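Long-range contacts in teichoic acid D-alanine hydrolase (Staphylococcus aureus, PDB 5ZH8), which hydrolyses D-alanyl esters on wall teichoic acid and lipoteichoic acid, and affects methicillin resistance, autolysis and cell wall structure: residues Ser63-Val68 and Thr118-Phe123; Asn89-Ile94 and Met290-Met295; Gly107-Glu112 and Tyr259-Tyr264; Asp241-Gln246 and Gly296-Gln301. All blocks are in the same frame, centred on the assembly; numbering follows the deposited sequence.

Overall arrangement
The four contacts show how chemistry follows position in a fold. Interaction 2 is fully buried and crossed by no hydrogen bond: strand 90-96 of the large antiparallel sheet receives the first turn of helix 292-303. Interaction 4 uses the same helix one turn later, mixing leucine packing with a glutamine-to-carbonyl bond. Interactions 1 and 3 join loops nearer the surface and rely more on polar groups: an asparagine amide bonding a backbone in interaction 1, and salt bridges with a tyrosine in interaction 3. Interaction 1 touches interactions 2 and 3, through backbone bonds between Phe123 and Met290 and between Met122 and both Tyr259 and Ala261. Interactions 3 and 4 lie farthest apart, their centres about 24 Å from each other.

Interaction 1 (Ser63-Val68 and Thr118-Phe123)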
loop_
_atom_site.group_PDB
_atom_site.type_symbol
_atom_site.label_atom_id
_atom_site.label_comp_id
_atom_site.label_asym_id
_atom_site.label_seq_id
_atom_site.Cartn_x
_atom_site.Cartn_y
_atom_site.Cartn_z
ATOM N N SER A 63 -11.829 -29.334 9.024
ATOM C CA SER A 63 -10.901 -30.421 8.719
ATOM C C SER A 63 -9.548 -29.895 8.247
ATOM O O SER A 63 -9.464 -28.845 7.598
ATOM C CB SER A 63 -11.498 -31.361 7.667
ATOM O OG SER A 63 -11.845 -30.656 6.489
ATOM N N LYS A 64 -8.494 -30.639 8.581
ATOM C CA LYS A 64 -7.131 -30.255 8.228
ATOM C C LYS A 64 -6.925 -30.438 6.728
ATOM O O LYS A 64 -7.252 -31.493 6.180
ATOM C CB LYS A 64 -6.109 -31.110 8.985
ATOM C CG LYS A 64 -4.991 -30.316 9.653
ATOM C CD LYS A 64 -5.392 -29.889 11.067
ATOM C CE LYS A 64 -4.181 -29.619 11.957
ATOM N NZ LYS A 64 -4.504 -29.744 13.410
ATOM N N LEU A 65 -6.387 -29.413 6.070
ATOM C CA LEU A 65 -6.097 -29.470 4.641
ATOM C C LEU A 65 -4.625 -29.784 4.437
ATOM O O LEU A 65 -3.775 -29.280 5.171
ATOM C CB LEU A 65 -6.439 -28.141 3.967
ATOM C CG LEU A 65 -7.914 -27.728 4.001
ATOM C CD1 LEU A 65 -8.095 -26.333 3.423
ATOM C CD2 LEU A 65 -8.787 -28.732 3.266
ATOM N N LYS A 66 -4.330 -30.615 3.440
ATOM C CA LYS A 66 -2.952 -31.035 3.183
ATOM C C LYS A 66 -2.304 -30.211 2.070
ATOM O O LYS A 66 -2.986 -29.670 1.203
ATOM C CB LYS A 66 -2.881 -32.541 2.868
ATOM C CG LYS A 66 -3.524 -32.975 1.559
ATOM C CD LYS A 66 -3.308 -34.474 1.312
ATOM C CE LYS A 66 -3.170 -34.805 -0.172
ATOM N NZ LYS A 66 -1.916 -34.265 -0.781
ATOM N N GLU A 67 -0.979 -30.107 2.123
ATOM C CA GLU A 67 -0.222 -29.440 1.077
ATOM C C GLU A 67 -0.320 -30.248 -0.208
ATOM O O GLU A 67 -0.311 -31.479 -0.184
ATOM C CB GLU A 67 1.243 -29.285 1.481
ATOM C CG GLU A 67 1.472 -28.314 2.631
ATOM C CD GLU A 67 2.938 -27.969 2.816
ATOM O OE1 GLU A 67 3.537 -27.480 1.840
ATOM O OE2 GLU A 67 3.494 -28.192 3.920
ATOM N N VAL A 68 -0.449 -29.542 -1.324
ATOM C CA VAL A 68 -0.433 -30.156 -2.640
ATOM C C VAL A 68 0.615 -29.412 -3.458
ATOM O O VAL A 68 0.488 -28.215 -3.699
ATOM C CB VAL A 68 -1.811 -30.075 -3.337
ATOM C CG1 VAL A 68 -1.771 -30.792 -4.675
ATOM C CG2 VAL A 68 -2.886 -30.689 -2.459
ATOM N N THR A 118 -0.390 -22.201 6.393
ATOM C CA THR A 118 -0.681 -23.532 5.882
ATOM C C THR A 118 -1.837 -23.419 4.902
ATOM O O THR A 118 -2.395 -22.331 4.738
ATOM C CB THR A 118 -1.063 -24.477 7.030
ATOM O OG1 THR A 118 -2.268 -24.019 7.645
ATOM C CG2 THR A 118 0.030 -24.509 8.073
ATOM N N PRO A 119 -2.199 -24.529 4.235
ATOM C CA PRO A 119 -3.411 -24.497 3.408
ATOM C C PRO A 119 -4.684 -24.194 4.205
ATOM O O PRO A 119 -5.663 -23.717 3.640
ATOM C CB PRO A 119 -3.463 -25.906 2.810
ATOM C CG PRO A 119 -2.034 -26.332 2.746
ATOM C CD PRO A 119 -1.401 -25.745 3.985
ATOM N N ASN A 120 -4.658 -24.459 5.508
ATOM C CA ASN A 120 -5.781 -24.137 6.394
ATOM C C ASN A 120 -5.927 -22.648 6.715
ATOM O O ASN A 120 -7.003 -22.215 7.130
ATOM C CB ASN A 120 -5.682 -24.931 7.697
ATOM C CG ASN A 120 -6.506 -26.192 7.662
ATOM O OD1 ASN A 120 -5.975 -27.290 7.492
ATOM N ND2 ASN A 120 -7.825 -26.038 7.791
ATOM N N THR A 121 -4.859 -21.875 6.530
ATOM C CA THR A 121 -4.895 -20.442 6.791
ATOM C C THR A 121 -5.947 -19.734 5.939
ATOM O O THR A 121 -5.978 -19.884 4.708
ATOM C CB THR A 121 -3.539 -19.785 6.506
ATOM O OG1 THR A 121 -2.514 -20.464 7.237
ATOM C CG2 THR A 121 -3.561 -18.320 6.910
ATOM N N MET A 122 -6.795 -18.960 6.611
ATOM C CA MET A 122 -7.859 -18.197 5.968
ATOM C C MET A 122 -7.482 -16.722 5.976
ATOM O O MET A 122 -7.111 -16.179 7.015
ATOM C CB MET A 122 -9.179 -18.407 6.714
ATOM C CG MET A 122 -9.640 -19.852 6.718
ATOM S SD MET A 122 -10.812 -20.264 8.014
ATOM C CE MET A 122 -12.311 -19.481 7.423
ATOM N N PHE A 123 -7.584 -16.083 4.816
ATOM C CA PHE A 123 -7.169 -14.694 4.650
ATOM C C PHE A 123 -8.363 -13.782 4.461
ATOM O O PHE A 123 -9.348 -14.167 3.849
ATOM C CB PHE A 123 -6.243 -14.561 3.440
ATOM C CG PHE A 123 -4.969 -15.333 3.575
ATOM C CD1 PHE A 123 -4.944 -16.694 3.322
ATOM C CD2 PHE A 123 -3.802 -14.704 3.966
ATOM C CE1 PHE A 123 -3.776 -17.412 3.453
ATOM C CE2 PHE A 123 -2.631 -15.422 4.098
ATOM C CZ PHE A 123 -2.615 -16.777 3.842
#
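Pro119 lays its ring against residues Leu65 to Glu67, its CB lying 3.9 Å from Leu65 CB. Farther round the same ring, CG comes up to the carbonyl of Lys66, while Glu67, crossing at about a right angle, brings its CG to 4.0 Å from Pro119 CG. Leu65 holds CG anti to its own carbonyl carbon (chi1 -63°), and its CD1 ends beside Pro119 O. This proline is the second residue of a type I beta turn, Thr118 to Thr121, an example of a turn whose corner residues do the gripping for two otherwise irregular loops. Asn120, the third residue, spends its whole amide on the opposing backbone. Asn120 OD1 accepts from Leu65 N at 2.6 Å, in a nearly straight bond (173°) that reaches it tilted from the carbonyl plane. Asn120 ND2 donates to Ser63 O at 3.3 Å, with the acceptor lying in the amide plane. Bonding two residues of one extended chain fixes the rotation of the amide; Ser63 O is also hydrogen-bonded to His247. Thr121 N closes the turn on Thr118 O, and Thr121 OG1 accepts from Thr118 N at 2.9 Å and also bonds to Gln109 OE1.

Interaction 2 (Asn89-Ile94 and Met290-Met295); sequences NGSVAI and MTPTDM
Pro292 presses its ring against strand 90-96, and following that ring outward traces most of the contact. Pro292 CB sits over Ala93, 3.4 Å from Ala93 CB. One atom on, Pro292 CG leaves the alanine and meets Ser91, lying 3.5 Å from Ser91 OG and a little farther from Ser91 CB. Pro292 CD, where the ring closes back on the backbone nitrogen, still lies 4.0 Å from Ser91 OG. The ring thus spans two residues that share one face of the strand.

Ser91 turns its hydroxyl to the proline because OG stands anti to the backbone N (chi1 178°); the polar atom is not left to the ring alone, since it also makes a weak hydrogen bond to Lys104 O. The methyl of Ala93 serves as a small platform for the start of the helix. Ala93 CB also lies 3.7 Å from Thr293 N, in the residue after the proline, and Thr293 CG2 reaches its margin. No hydrogen bond crosses between the segments. Val92 and Ile94 point away from the helix start, and their side chains touch helix 74-85.

Behind the proline, Thr291 OG1 and Thr293 OG1 share a hydrogen bond of 3.0 Å. Thr291 occupies the N-cap position and Pro292 begins the helix, a place where a proline costs no helical hydrogen bond. The result is a worked example of a helix start seated on a sheet, in the alpha/beta layering characteristic of the beta-lactamase and penicillin-binding protein fold.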
loop_
_atom_site.group_PDB
_atom_site.type_symbol
_atom_site.label_atom_id
_atom_site.label_comp_id
_atom_site.label_asym_id
_atom_site.label_seq_id
_atom_site.Cartn_x
_atom_site.Cartn_y
_atom_site.Cartn_z
ATOM N N ASN A 89 5.016 -14.037 1.452
ATOM C CA ASN A 89 4.421 -14.412 2.736
ATOM C C ASN A 89 2.903 -14.515 2.594
ATOM O O ASN A 89 2.204 -13.501 2.568
ATOM C CB ASN A 89 4.798 -13.407 3.825
ATOM C CG ASN A 89 4.547 -13.946 5.223
ATOM O OD1 ASN A 89 5.482 -14.371 5.904
ATOM N ND2 ASN A 89 3.288 -13.940 5.655
ATOM N N GLY A 90 2.411 -15.746 2.492
ATOM C CA GLY A 90 0.990 -16.002 2.322
ATOM C C GLY A 90 0.748 -17.408 1.811
ATOM O O GLY A 90 1.476 -18.325 2.176
ATOM N N SER A 91 -0.258 -17.573 0.951
ATOM C CA SER A 91 -0.667 -18.899 0.476
ATOM C C SER A 91 -1.126 -18.879 -0.968
ATOM O O SER A 91 -1.677 -17.887 -1.446
ATOM C CB SER A 91 -1.808 -19.443 1.332
ATOM O OG SER A 91 -2.250 -20.708 0.856
ATOM N N VAL A 92 -0.922 -20.002 -1.649
ATOM C CA VAL A 92 -1.308 -20.147 -3.044
ATOM C C VAL A 92 -2.207 -21.362 -3.203
ATOM O O VAL A 92 -2.089 -22.341 -2.464
ATOM C CB VAL A 92 -0.072 -20.274 -3.971
ATOM C CG1 VAL A 92 0.668 -21.589 -3.740
ATOM C CG2 VAL A 92 -0.480 -20.123 -5.428
ATOM N N ALA A 93 -3.124 -21.274 -4.157
ATOM C CA ALA A 93 -3.925 -22.411 -4.584
ATOM C C ALA A 93 -4.160 -22.301 -6.087
ATOM O O ALA A 93 -4.542 -21.241 -6.587
ATOM C CB ALA A 93 -5.249 -22.445 -3.839
ATOM N N ILE A 94 -3.914 -23.394 -6.800
ATOM C CA ILE A 94 -4.068 -23.419 -8.247
ATOM C C ILE A 94 -4.874 -24.644 -8.661
ATOM O O ILE A 94 -4.532 -25.775 -8.309
ATOM C CB ILE A 94 -2.703 -23.430 -8.966
ATOM C CG1 ILE A 94 -1.876 -22.209 -8.538
ATOM C CG2 ILE A 94 -2.907 -23.455 -10.478
ATOM C CD1 ILE A 94 -0.490 -22.139 -9.137
ATOM N N MET A 290 -11.199 -16.551 3.790
ATOM C CA MET A 290 -11.220 -17.760 2.961
ATOM C C MET A 290 -9.836 -18.368 2.856
ATOM O O MET A 290 -8.851 -17.646 2.744
ATOM C CB MET A 290 -11.643 -17.439 1.520
ATOM C CG MET A 290 -13.082 -17.046 1.312
ATOM S SD MET A 290 -13.476 -16.959 -0.459
ATOM C CE MET A 290 -14.038 -18.636 -0.731
ATOM N N THR A 291 -9.776 -19.697 2.843
ATOM C CA THR A 291 -8.603 -20.391 2.331
ATOM C C THR A 291 -8.611 -20.222 0.819
ATOM O O THR A 291 -9.676 -20.233 0.208
ATOM C CB THR A 291 -8.604 -21.897 2.663
ATOM O OG1 THR A 291 -9.794 -22.509 2.165
ATOM C CG2 THR A 291 -8.524 -22.124 4.160
ATOM N N PRO A 292 -7.428 -20.047 0.207
ATOM C CA PRO A 292 -7.328 -20.020 -1.261
ATOM C C PRO A 292 -8.008 -21.206 -1.958
ATOM O O PRO A 292 -8.595 -21.034 -3.019
ATOM C CB PRO A 292 -5.816 -20.050 -1.504
ATOM C CG PRO A 292 -5.246 -19.372 -0.310
ATOM C CD PRO A 292 -6.143 -19.717 0.851
ATOM N N THR A 293 -7.944 -22.391 -1.352
ATOM C CA THR A 293 -8.569 -23.584 -1.920
ATOM C C THR A 293 -10.080 -23.414 -2.072
ATOM O O THR A 293 -10.634 -23.756 -3.114
ATOM C CB THR A 293 -8.284 -24.845 -1.081
ATOM O OG1 THR A 293 -8.746 -24.645 0.258
ATOM C CG2 THR A 293 -6.805 -25.162 -1.057
ATOM N N ASP A 294 -10.733 -22.886 -1.037
ATOM C CA ASP A 294 -12.179 -22.632 -1.068
ATOM C C ASP A 294 -12.575 -21.640 -2.153
ATOM O O ASP A 294 -13.625 -21.796 -2.786
ATOM C CB ASP A 294 -12.685 -22.124 0.284
ATOM C CG ASP A 294 -13.296 -23.226 1.143
ATOM O OD1 ASP A 294 -12.901 -24.406 1.002
ATOM O OD2 ASP A 294 -14.185 -22.904 1.966
ATOM N N MET A 295 -11.746 -20.620 -2.368
ATOM C CA MET A 295 -12.015 -19.636 -3.417
ATOM C C MET A 295 -11.977 -20.277 -4.800
ATOM O O MET A 295 -12.814 -19.980 -5.643
ATOM C CB MET A 295 -11.014 -18.483 -3.351
ATOM C CG MET A 295 -11.198 -17.421 -4.433
ATOM S SD MET A 295 -12.863 -16.761 -4.680
ATOM C CE MET A 295 -12.792 -15.267 -3.700
#

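Interaction 3 (Gly107-Glu112 and Tyr259-Tyr264)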
loop_
_atom_site.group_PDB
_atom_site.type_symbol
_atom_site.label_atom_id
_atom_site.label_comp_id
_atom_site.label_asym_id
_atom_site.label_seq_id
_atom_site.Cartn_x
_atom_site.Cartn_y
_atom_site.Cartn_z
ATOM N N GLY A 107 5.871 -18.575 4.574
ATOM C CA GLY A 107 6.038 -17.612 5.663
ATOM C C GLY A 107 5.022 -17.795 6.784
ATOM O O GLY A 107 4.528 -18.903 7.007
ATOM N N TYR A 108 4.690 -16.703 7.470
ATOM C CA TYR A 108 3.910 -16.767 8.705
ATOM C C TYR A 108 2.491 -16.217 8.606
ATOM O O TYR A 108 2.250 -15.167 8.012
ATOM C CB TYR A 108 4.659 -16.035 9.819
ATOM C CG TYR A 108 5.946 -16.724 10.194
ATOM C CD1 TYR A 108 7.134 -16.444 9.517
ATOM C CD2 TYR A 108 5.977 -17.675 11.206
ATOM C CE1 TYR A 108 8.315 -17.077 9.860
ATOM C CE2 TYR A 108 7.155 -18.314 11.548
ATOM C CZ TYR A 108 8.313 -18.011 10.877
ATOM O OH TYR A 108 9.473 -18.654 11.228
ATOM N N GLN A 109 1.561 -16.954 9.207
ATOM C CA GLN A 109 0.181 -16.505 9.402
ATOM C C GLN A 109 0.117 -15.509 10.556
ATOM O O GLN A 109 -0.588 -14.497 10.483
ATOM C CB GLN A 109 -0.704 -17.712 9.709
ATOM C CG GLN A 109 -2.148 -17.394 10.059
ATOM C CD GLN A 109 -2.856 -18.607 10.610
ATOM O OE1 GLN A 109 -2.799 -19.686 10.019
ATOM N NE2 GLN A 109 -3.511 -18.444 11.752
ATOM N N ASP A 110 0.840 -15.828 11.627
ATOM C CA ASP A 110 0.970 -14.960 12.783
ATOM C C ASP A 110 2.453 -14.897 13.140
ATOM O O ASP A 110 3.036 -15.899 13.557
ATOM C CB ASP A 110 0.151 -15.518 13.949
ATOM C CG ASP A 110 0.234 -14.649 15.212
ATOM O OD1 ASP A 110 1.180 -13.841 15.341
ATOM O OD2 ASP A 110 -0.655 -14.780 16.080
ATOM N N PHE A 111 3.053 -13.720 12.958
ATOM C CA PHE A 111 4.486 -13.522 13.206
ATOM C C PHE A 111 4.821 -13.483 14.685
ATOM O O PHE A 111 5.931 -13.844 15.081
ATOM C CB PHE A 111 4.982 -12.225 12.552
ATOM C CG PHE A 111 5.396 -12.389 11.120
ATOM C CD1 PHE A 111 6.640 -12.922 10.810
ATOM C CD2 PHE A 111 4.555 -12.014 10.090
ATOM C CE1 PHE A 111 7.036 -13.084 9.498
ATOM C CE2 PHE A 111 4.947 -12.170 8.779
ATOM C CZ PHE A 111 6.188 -12.704 8.481
ATOM N N GLU A 112 3.861 -13.047 15.492
ATOM C CA GLU A 112 4.078 -12.879 16.928
ATOM C C GLU A 112 4.088 -14.234 17.649
ATOM O O GLU A 112 4.882 -14.451 18.571
ATOM C CB GLU A 112 3.014 -11.955 17.527
ATOM C CG GLU A 112 3.160 -10.488 17.135
ATOM C CD GLU A 112 2.742 -10.188 15.699
ATOM O OE1 GLU A 112 1.619 -10.570 15.300
ATOM O OE2 GLU A 112 3.543 -9.554 14.974
ATOM N N TYR A 259 -7.322 -20.223 12.527
ATOM C CA TYR A 259 -6.773 -20.161 11.177
ATOM C C TYR A 259 -6.845 -18.772 10.517
ATOM O O TYR A 259 -6.382 -18.592 9.387
ATOM C CB TYR A 259 -7.475 -21.213 10.303
ATOM C CG TYR A 259 -7.227 -22.649 10.756
ATOM C CD1 TYR A 259 -5.930 -23.150 10.871
ATOM C CD2 TYR A 259 -8.281 -23.504 11.067
ATOM C CE1 TYR A 259 -5.690 -24.450 11.284
ATOM C CE2 TYR A 259 -8.050 -24.811 11.482
ATOM C CZ TYR A 259 -6.750 -25.277 11.586
ATOM O OH TYR A 259 -6.489 -26.569 11.990
ATOM N N LEU A 260 -7.393 -17.787 11.224
ATOM C CA LEU A 260 -7.560 -16.450 10.653
ATOM C C LEU A 260 -6.225 -15.710 10.623
ATOM O O LEU A 260 -5.636 -15.447 11.666
ATOM C CB LEU A 260 -8.620 -15.651 11.429
ATOM C CG LEU A 260 -10.092 -15.696 10.958
ATOM C CD1 LEU A 260 -10.569 -17.044 10.423
ATOM C CD2 LEU A 260 -10.999 -15.208 12.077
ATOM N N ALA A 261 -5.770 -15.370 9.424
ATOM C CA ALA A 261 -4.476 -14.729 9.231
ATOM C C ALA A 261 -4.452 -13.293 9.727
ATOM O O ALA A 261 -5.457 -12.594 9.704
ATOM C CB ALA A 261 -4.086 -14.770 7.756
ATOM N N LYS A 262 -3.275 -12.867 10.164
ATOM C CA LYS A 262 -3.034 -11.492 10.563
ATOM C C LYS A 262 -2.339 -10.789 9.405
ATOM O O LYS A 262 -1.446 -11.354 8.776
ATOM C CB LYS A 262 -2.155 -11.450 11.817
ATOM C CG LYS A 262 -2.722 -12.242 12.986
ATOM C CD LYS A 262 -1.766 -12.313 14.172
ATOM C CE LYS A 262 -1.782 -11.045 15.011
ATOM N NZ LYS A 262 -0.831 -11.129 16.162
ATOM N N GLY A 263 -2.760 -9.560 9.127
ATOM C CA GLY A 263 -2.179 -8.760 8.054
ATOM C C GLY A 263 -1.136 -7.815 8.606
ATOM O O GLY A 263 -1.228 -7.380 9.755
ATOM N N TYR A 264 -0.142 -7.490 7.784
ATOM C CA TYR A 264 0.988 -6.681 8.237
ATOM C C TYR A 264 1.385 -5.607 7.230
ATOM O O TYR A 264 1.214 -5.766 6.020
ATOM C CB TYR A 264 2.185 -7.581 8.530
ATOM C CG TYR A 264 1.948 -8.552 9.658
ATOM C CD1 TYR A 264 2.222 -8.195 10.971
ATOM C CD2 TYR A 264 1.447 -9.825 9.415
ATOM C CE1 TYR A 264 2.009 -9.079 12.013
ATOM C CE2 TYR A 264 1.223 -10.714 10.453
ATOM C CZ TYR A 264 1.512 -10.338 11.753
ATOM O OH TYR A 264 1.297 -11.216 12.791
#
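Glu112, Asp110 and Lys262 form a salt-bridge network at a classic beta bulge, in which Gln109 and Asp110 both face Ile115, so that Asp110 belongs to both. The charged pairs differ in strength. Lys262 NZ donates to Glu112 OE1 at 2.7 Å from the anti side of the carboxylate, whereas its bond to Asp110 OD1 is weak at 3.5 Å; that oxygen is also hydrogen-bonded to Lys113 N. Lys262 CD lies against the Asp110 carboxylate, and the bend at chi3 (80°) then turns CE and NZ on to Glu112. The lysine also makes a cation-pi contact with Phe273.

Among the hydrogen bonds outside the salt bridges, the Tyr264 hydroxyl both accepts and donates. Tyr264 OH accepts from Phe111 N at 3.1 Å and donates to Glu112 OE1 at 2.6 Å, arriving on the syn side. Glu112 OE1 therefore holds two donors, one on each side of its C-O bond, an arrangement that would be expected to favour the charged carboxylate. Along the backbone, Lys262 N bonds to Gln109 O at 3.2 Å.

Aromatic packing backs up this polar set. Phe111 presents its edge to a face of Tyr264 with the planes at 87°, a T-shaped pair with centroids 5.2 Å apart.

Gln109 adds van der Waals contact. Its extended chain runs past Ala261 to the Tyr259-Leu260 backbone, and the amide finds its partners beyond, OE1 on Thr121 OG1 and NE2 on Lys258 O. Midway along that chain, Gln109 CG lies 3.6 Å from Ala261 CA.

Interaction 4 (Asp241-Gln246 and Gly296-Gln301); sequences DPLKLQ and GKLITQ
Leu243, with Leu298 and Gln301, makes the close-fitting part of this contact, where the loop leaving helix 231-240 packs on helix 292-303. The loop opens with a Schellman motif that ends helix 231-240, with Lys244 as its positive-phi C-prime residue, and this turn offers Leu243 to the neighbouring helix by both side chain and carbonyl. Leu243 CD1 reaches Leu298 CD1 at 3.5 Å, and Leu245 adds a looser hydrophobic touch, its CD1 4.2 Å from Leu298 CB. Such leucine pairing illustrates how a helix terminus can be bound through apolar side chains while one carbonyl, Leu243 O, takes a side-chain donor. The outer side is slacker and more exposed. Lys244 leads its amine away, while Lys297, bent at chi3 (-74°), slides past Leu245 in the opposite direction with its CD 4.0 Å from Leu245 CD2. The amide oxygen of Gln301 bonds to Lys306 NZ, and its NE2 serves two carbonyls. Gln301 NE2 reaches Lys297 O, in its own helix, at 3.1 Å from above the carbonyl plane. The other is Leu243 O across the contact, 3.0 Å from Gln301 NE2 and within 1° of the glutamine's amide plane.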
loop_
_atom_site.group_PDB
_atom_site.type_symbol
_atom_site.label_atom_id
_atom_site.label_comp_id
_atom_site.label_asym_id
_atom_site.label_seq_id
_atom_site.Cartn_x
_atom_site.Cartn_y
_atom_site.Cartn_z
ATOM N N ASP A 241 -22.928 -23.353 2.055
ATOM C CA ASP A 241 -23.248 -24.764 2.290
ATOM C C ASP A 241 -23.491 -25.560 1.007
ATOM O O ASP A 241 -22.920 -26.639 0.851
ATOM C CB ASP A 241 -24.435 -24.904 3.259
ATOM C CG ASP A 241 -24.096 -24.444 4.668
ATOM O OD1 ASP A 241 -22.902 -24.173 4.944
ATOM O OD2 ASP A 241 -25.025 -24.356 5.496
ATOM N N PRO A 242 -24.335 -25.049 0.088
ATOM C CA PRO A 242 -24.497 -25.730 -1.203
ATOM C C PRO A 242 -23.184 -26.063 -1.910
ATOM O O PRO A 242 -23.060 -27.151 -2.471
ATOM C CB PRO A 242 -25.307 -24.730 -2.027
ATOM C CG PRO A 242 -26.139 -24.030 -1.014
ATOM C CD PRO A 242 -25.299 -23.940 0.232
ATOM N N LEU A 243 -22.215 -25.151 -1.875
ATOM C CA LEU A 243 -20.928 -25.384 -2.536
ATOM C C LEU A 243 -19.841 -25.900 -1.582
ATOM O O LEU A 243 -18.661 -25.843 -1.908
ATOM C CB LEU A 243 -20.468 -24.114 -3.255
ATOM C CG LEU A 243 -21.453 -23.511 -4.266
ATOM C CD1 LEU A 243 -20.777 -22.406 -5.065
ATOM C CD2 LEU A 243 -22.030 -24.565 -5.202
ATOM N N LYS A 244 -20.251 -26.427 -0.425
ATOM C CA LYS A 244 -19.349 -27.066 0.545
ATOM C C LYS A 244 -18.086 -26.257 0.817
ATOM O O LYS A 244 -16.977 -26.792 0.827
ATOM C CB LYS A 244 -18.980 -28.483 0.092
ATOM C CG LYS A 244 -20.150 -29.456 0.096
ATOM C CD LYS A 244 -19.725 -30.872 -0.284
ATOM C CE LYS A 244 -20.841 -31.879 -0.020
ATOM N NZ LYS A 244 -22.122 -31.497 -0.685
ATOM N N LEU A 245 -18.269 -24.957 1.023
ATOM C CA LEU A 245 -17.183 -24.080 1.421
ATOM C C LEU A 245 -17.067 -24.125 2.938
ATOM O O LEU A 245 -17.713 -23.352 3.650
ATOM C CB LEU A 245 -17.445 -22.653 0.938
ATOM C CG LEU A 245 -17.679 -22.472 -0.555
ATOM C CD1 LEU A 245 -17.697 -20.984 -0.859
ATOM C CD2 LEU A 245 -16.605 -23.158 -1.375
ATOM N N GLN A 246 -16.237 -25.048 3.419
ATOM C CA GLN A 246 -16.141 -25.359 4.844
ATOM C C GLN A 246 -14.894 -24.771 5.495
ATOM O O GLN A 246 -14.645 -24.997 6.683
ATOM C CB GLN A 246 -16.157 -26.874 5.030
ATOM C CG GLN A 246 -17.428 -27.516 4.497
ATOM C CD GLN A 246 -17.426 -29.017 4.623
ATOM O OE1 GLN A 246 -16.451 -29.677 4.281
ATOM N NE2 GLN A 246 -18.526 -29.566 5.110
ATOM N N GLY A 296 -10.997 -21.143 -5.032
ATOM C CA GLY A 296 -10.932 -21.898 -6.277
ATOM C C GLY A 296 -12.100 -22.862 -6.389
ATOM O O GLY A 296 -12.698 -23.007 -7.455
ATOM N N LYS A 297 -12.418 -23.525 -5.280
ATOM C CA LYS A 297 -13.551 -24.448 -5.207
ATOM C C LYS A 297 -14.859 -23.728 -5.558
ATOM O O LYS A 297 -15.728 -24.296 -6.216
ATOM C CB LYS A 297 -13.629 -25.067 -3.802
ATOM C CG LYS A 297 -14.663 -26.166 -3.654
ATOM C CD LYS A 297 -14.825 -26.632 -2.212
ATOM C CE LYS A 297 -13.648 -27.476 -1.747
ATOM N NZ LYS A 297 -13.921 -28.136 -0.437
ATOM N N LEU A 298 -14.992 -22.479 -5.115
ATOM C CA LEU A 298 -16.159 -21.654 -5.437
ATOM C C LEU A 298 -16.259 -21.343 -6.930
ATOM O O LEU A 298 -17.302 -21.536 -7.541
ATOM C CB LEU A 298 -16.104 -20.344 -4.649
ATOM C CG LEU A 298 -17.099 -19.250 -5.026
ATOM C CD1 LEU A 298 -18.529 -19.724 -4.825
ATOM C CD2 LEU A 298 -16.793 -17.999 -4.217
ATOM N N ILE A 299 -15.169 -20.855 -7.502
ATOM C CA ILE A 299 -15.148 -20.432 -8.898
ATOM C C ILE A 299 -15.303 -21.607 -9.860
ATOM O O ILE A 299 -16.047 -21.511 -10.829
ATOM C CB ILE A 299 -13.856 -19.648 -9.208
ATOM C CG1 ILE A 299 -13.917 -18.289 -8.517
ATOM C CG2 ILE A 299 -13.658 -19.461 -10.708
ATOM C CD1 ILE A 299 -12.553 -17.687 -8.283
ATOM N N THR A 300 -14.609 -22.709 -9.594
ATOM C CA THR A 300 -14.690 -23.876 -10.468
ATOM C C THR A 300 -16.097 -24.470 -10.483
ATOM O O THR A 300 -16.572 -24.926 -11.522
ATOM C CB THR A 300 -13.711 -24.983 -10.052
ATOM O OG1 THR A 300 -13.917 -25.312 -8.673
ATOM C CG2 THR A 300 -12.282 -24.544 -10.281
ATOM N N GLN A 301 -16.756 -24.469 -9.327
ATOM C CA GLN A 301 -18.122 -24.978 -9.229
ATOM C C GLN A 301 -19.138 -24.079 -9.928
ATOM O O GLN A 301 -20.080 -24.577 -10.544
ATOM C CB GLN A 301 -18.511 -25.182 -7.776
ATOM C CG GLN A 301 -17.920 -26.441 -7.178
ATOM C CD GLN A 301 -18.429 -26.687 -5.779
ATOM O OE1 GLN A 301 -19.251 -27.571 -5.555
ATOM N NE2 GLN A 301 -17.960 -25.887 -4.829
#